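Tyrosine-protein phosphatase non-receptor type 18 (Homo sapiens, PDB 2OC3) removes phosphate from phosphotyrosine residues of proteins, among them autophosphorylated tyrosine kinases, through the catalytic domain modelled here. Local coordinates at residues D68-R76 with K270-A278. Numbering follows the deposited sequence. Where two conformers were deposited one is given.
Sequences DVLPYDQTR and KMRKQRPAA
Thr75 and Gln274 bring the two backbones together, their CA atoms 6.0 Å apart, with Pro71 facing Arg275 further along. Segment 68-76 is irregular; 270-278 runs off the end of helix 264-272 into a type II turn from Arg275 to Ala278. One direct hydrogen bond crosses: Thr75 OG1 gives its proton to Gln274 O at 2.7 Å, in the carbonyl plane and on a lone pair. Thr75 holds OG1 between its backbone N and carbonyl carbon (chi1 57°), which turns the hydroxyl to that oxygen, and Asn94 ND2 bonds the same hydroxyl.

Tyr72 and Pro276 make the largest share of the packing. Pro276 lies flat over one face of the Tyr72 ring, a CH-pi contact with CG 4.0 Å from the ring centroid and nearly on the normal, while Pro276 CG also sits 3.2 Å from Leu70 O. At the ring's edge CE2 approaches Arg272 O to 3.4 Å, and a water in the ring plane, 2.7 Å from Tyr72 OH, donates to that same carbonyl. A leucine in place of Tyr72 would probably leave Pro276 without its aromatic face and this water without its phenol partner.

With CG anti to its own backbone nitrogen (chi1 -180°) and the chain bent at chi2, Arg275 sends its guanidinium past Pro71, whose CB meets NH1 at the edge, 4.0 Å away; Val69 CG1 touches NH2. NH1 bonds OD1 of both Asn94 and Asn92, NE bonds Gly236 O and NH2 Ala235 O. Those two carbonyls belong to the signature loop that probably binds the substrate phosphate, so hydrogen bonds tie 270-278 to that loop, while Pro71 and Val69 only pack against the guanidinium.

Helix 29-47 lies against Tyr72 through Lys45 and against Lys273 through Trp44, whereas Asn94 and Ile96 bring the edge strand 93-97 of the central sheet against Pro276 and Gln274.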
loop_
_atom_site.group_PDB
_atom_site.type_symbol
_atom_site.label_atom_id
_atom_site.label_comp_id
_atom_site.label_asym_id
_atom_site.label_seq_id
_atom_site.Cartn_x
_atom_site.Cartn_y
_atom_site.Cartn_z
ATOM N N ASP A 68 -16.775 -0.722 -6.333
ATOM C CA ASP A 68 -16.212 0.259 -7.241
ATOM C C ASP A 68 -14.687 0.282 -7.235
ATOM O O ASP A 68 -14.096 1.189 -7.816
ATOM C CB ASP A 68 -16.773 1.670 -6.977
ATOM C CG ASP A 68 -16.429 2.232 -5.602
ATOM O OD1 ASP A 68 -16.174 1.460 -4.661
ATOM O OD2 ASP A 68 -16.443 3.483 -5.444
ATOM N N VAL A 69 -14.059 -0.696 -6.565
ATOM C CA VAL A 69 -12.601 -0.802 -6.567
ATOM C C VAL A 69 -12.199 -2.182 -7.077
ATOM O O VAL A 69 -12.281 -3.173 -6.378
ATOM C CB VAL A 69 -11.973 -0.546 -5.178
ATOM C CG1 VAL A 69 -10.489 -0.671 -5.286
ATOM C CG2 VAL A 69 -12.346 0.871 -4.688
ATOM N N LEU A 70 -11.815 -2.216 -8.346
ATOM C CA LEU A 70 -11.333 -3.431 -8.989
ATOM C C LEU A 70 -9.910 -3.230 -9.477
ATOM O O LEU A 70 -9.613 -2.190 -10.046
ATOM C CB LEU A 70 -12.224 -3.743 -10.194
ATOM C CG LEU A 70 -13.724 -3.938 -9.904
ATOM C CD1 LEU A 70 -14.506 -4.081 -11.228
ATOM C CD2 LEU A 70 -13.935 -5.086 -8.984
ATOM N N PRO A 71 -9.059 -4.234 -9.333
ATOM C CA PRO A 71 -7.677 -4.055 -9.743
ATOM C C PRO A 71 -7.594 -4.004 -11.265
ATOM O O PRO A 71 -8.275 -4.743 -11.972
ATOM C CB PRO A 71 -7.001 -5.343 -9.216
ATOM C CG PRO A 71 -8.076 -6.365 -9.273
ATOM C CD PRO A 71 -9.309 -5.611 -8.858
ATOM N N TYR A 72 -6.726 -3.162 -11.787
ATOM C CA TYR A 72 -6.562 -3.132 -13.244
ATOM C C TYR A 72 -5.878 -4.412 -13.655
ATOM O O TYR A 72 -4.925 -4.856 -13.029
ATOM C CB TYR A 72 -5.670 -1.973 -13.646
ATOM C CG TYR A 72 -6.252 -0.604 -13.295
ATOM C CD1 TYR A 72 -7.603 -0.361 -13.505
ATOM C CD2 TYR A 72 -5.462 0.440 -12.790
ATOM C CE1 TYR A 72 -8.175 0.869 -13.236
ATOM C CE2 TYR A 72 -6.061 1.705 -12.519
ATOM C CZ TYR A 72 -7.411 1.881 -12.767
ATOM O OH TYR A 72 -8.100 3.091 -12.488
ATOM N N ASP A 73 -6.371 -5.041 -14.707
ATOM C CA ASP A 73 -5.746 -6.278 -15.195
ATOM C C ASP A 73 -4.272 -6.114 -15.530
ATOM O O ASP A 73 -3.507 -7.061 -15.434
ATOM C CB ASP A 73 -6.453 -6.726 -16.481
ATOM C CG ASP A 73 -7.930 -7.106 -16.271
ATOM O OD1 ASP A 73 -8.228 -7.869 -15.311
ATOM O OD2 ASP A 73 -8.803 -6.674 -17.074
ATOM N N GLN A 74 -3.900 -4.941 -16.015
ATOM C CA GLN A 74 -2.570 -4.728 -16.584
ATOM C C GLN A 74 -1.417 -4.901 -15.590
ATOM O O GLN A 74 -0.278 -5.169 -15.981
ATOM C CB GLN A 74 -2.496 -3.344 -17.212
ATOM C CG GLN A 74 -3.339 -3.171 -18.469
ATOM C CD GLN A 74 -4.809 -3.263 -18.260
ATOM O OE1 GLN A 74 -5.376 -2.810 -17.255
ATOM N NE2 GLN A 74 -5.503 -3.844 -19.293
ATOM N N THR A 75 -1.709 -4.677 -14.312
ATOM C CA THR A 75 -0.718 -4.658 -13.245
ATOM C C THR A 75 -1.202 -5.557 -12.078
ATOM O O THR A 75 -0.607 -5.507 -11.003
ATOM C CB THR A 75 -0.542 -3.227 -12.710
ATOM O OG1 THR A 75 -1.820 -2.760 -12.268
ATOM C CG2 THR A 75 0.065 -2.285 -13.766
ATOM N N ARG A 76 -2.259 -6.355 -12.239
ATOM C CA ARG A 76 -2.778 -7.106 -11.102
ATOM C C ARG A 76 -1.796 -8.153 -10.618
ATOM O O ARG A 76 -1.012 -8.711 -11.373
ATOM C CB ARG A 76 -4.140 -7.769 -11.378
ATOM C CG ARG A 76 -4.113 -8.948 -12.295
ATOM C CD ARG A 76 -5.514 -9.518 -12.450
ATOM N NE ARG A 76 -5.550 -10.772 -13.196
ATOM C CZ ARG A 76 -5.692 -11.995 -12.675
ATOM N NH1 ARG A 76 -5.737 -13.049 -13.502
ATOM N NH2 ARG A 76 -5.806 -12.209 -11.364
ATOM N N LYS A 270 1.339 8.674 -12.501
ATOM C CA LYS A 270 1.863 7.332 -12.831
ATOM C C LYS A 270 1.352 6.223 -11.898
ATOM O O LYS A 270 1.041 5.136 -12.348
ATOM C CB LYS A 270 3.400 7.349 -12.892
ATOM C CG LYS A 270 4.008 8.094 -14.068
ATOM C CD LYS A 270 5.484 7.706 -14.289
ATOM N N MET A 271 1.248 6.514 -10.599
ATOM C CA MET A 271 0.701 5.617 -9.597
ATOM C C MET A 271 -0.760 5.259 -9.926
ATOM O O MET A 271 -1.200 4.106 -9.822
ATOM C CB MET A 271 0.788 6.291 -8.220
ATOM C CG MET A 271 2.241 6.515 -7.692
ATOM S SD MET A 271 2.686 5.357 -6.393
ATOM C CE MET A 271 1.166 5.473 -5.487
ATOM N N ARG A 272 -1.512 6.302 -10.306
ATOM C CA ARG A 272 -2.936 6.107 -10.673
ATOM C C ARG A 272 -3.170 5.150 -11.863
ATOM O O ARG A 272 -4.289 4.611 -12.029
ATOM C CB ARG A 272 -3.582 7.442 -11.038
ATOM C CG ARG A 272 -3.957 8.260 -9.868
ATOM C CD ARG A 272 -5.327 7.903 -9.367
ATOM N NE ARG A 272 -5.815 8.927 -8.450
ATOM C CZ ARG A 272 -6.858 9.717 -8.651
ATOM N NH1 ARG A 272 -7.579 9.691 -9.772
ATOM N NH2 ARG A 272 -7.175 10.554 -7.697
ATOM N N LYS A 273 -2.171 4.978 -12.722
ATOM C CA LYS A 273 -2.244 4.076 -13.874
ATOM C C LYS A 273 -1.866 2.657 -13.487
ATOM O O LYS A 273 -1.878 1.792 -14.334
ATOM C CB LYS A 273 -1.351 4.571 -15.011
ATOM C CG LYS A 273 -1.849 5.926 -15.506
ATOM C CD LYS A 273 -1.048 6.483 -16.671
ATOM C CE LYS A 273 -1.559 7.875 -17.054
ATOM N NZ LYS A 273 -0.709 8.459 -18.135
ATOM N N GLN A 274 -1.511 2.430 -12.214
ATOM C CA GLN A 274 -1.098 1.114 -11.722
ATOM C C GLN A 274 -1.995 0.511 -10.633
ATOM O O GLN A 274 -2.253 -0.680 -10.603
ATOM C CB GLN A 274 0.337 1.194 -11.202
ATOM C CG GLN A 274 1.322 1.553 -12.340
ATOM C CD GLN A 274 2.713 1.814 -11.803
ATOM O OE1 GLN A 274 3.462 0.884 -11.602
ATOM N NE2 GLN A 274 3.046 3.054 -11.564
ATOM N N ARG A 275 -2.528 1.378 -9.756
ATOM C CA ARG A 275 -3.532 1.014 -8.750
ATOM C C ARG A 275 -4.661 2.038 -8.808
ATOM O O ARG A 275 -4.410 3.234 -8.783
ATOM C CB ARG A 275 -2.900 1.020 -7.373
ATOM C CG ARG A 275 -3.844 0.649 -6.209
ATOM C CD ARG A 275 -4.223 -0.820 -6.168
ATOM N NE ARG A 275 -5.285 -1.063 -5.177
ATOM C CZ ARG A 275 -6.072 -2.139 -5.158
ATOM N NH1 ARG A 275 -6.043 -3.063 -6.104
ATOM N NH2 ARG A 275 -6.974 -2.273 -4.190
ATOM N N PRO A 276 -5.915 1.583 -8.944
ATOM C CA PRO A 276 -7.032 2.510 -9.027
ATOM C C PRO A 276 -7.050 3.511 -7.859
ATOM O O PRO A 276 -6.817 3.112 -6.730
ATOM C CB PRO A 276 -8.263 1.600 -8.929
ATOM C CG PRO A 276 -7.809 0.260 -9.134
ATOM C CD PRO A 276 -6.339 0.177 -9.024
ATOM N N ALA A 277 -7.285 4.774 -8.193
ATOM C CA ALA A 277 -7.495 5.841 -7.216
ATOM C C ALA A 277 -6.353 6.039 -6.244
ATOM O O ALA A 277 -6.559 6.552 -5.128
ATOM C CB ALA A 277 -8.800 5.598 -6.460
ATOM N N ALA A 278 -5.125 5.666 -6.658
ATOM C CA ALA A 278 -3.944 5.911 -5.811
ATOM C C ALA A 278 -3.880 7.436 -5.569
ATOM O O ALA A 278 -3.785 8.225 -6.490
ATOM C CB ALA A 278 -2.663 5.396 -6.486
HETATM O O HOH W 1 -6.761 5.193 -11.482
#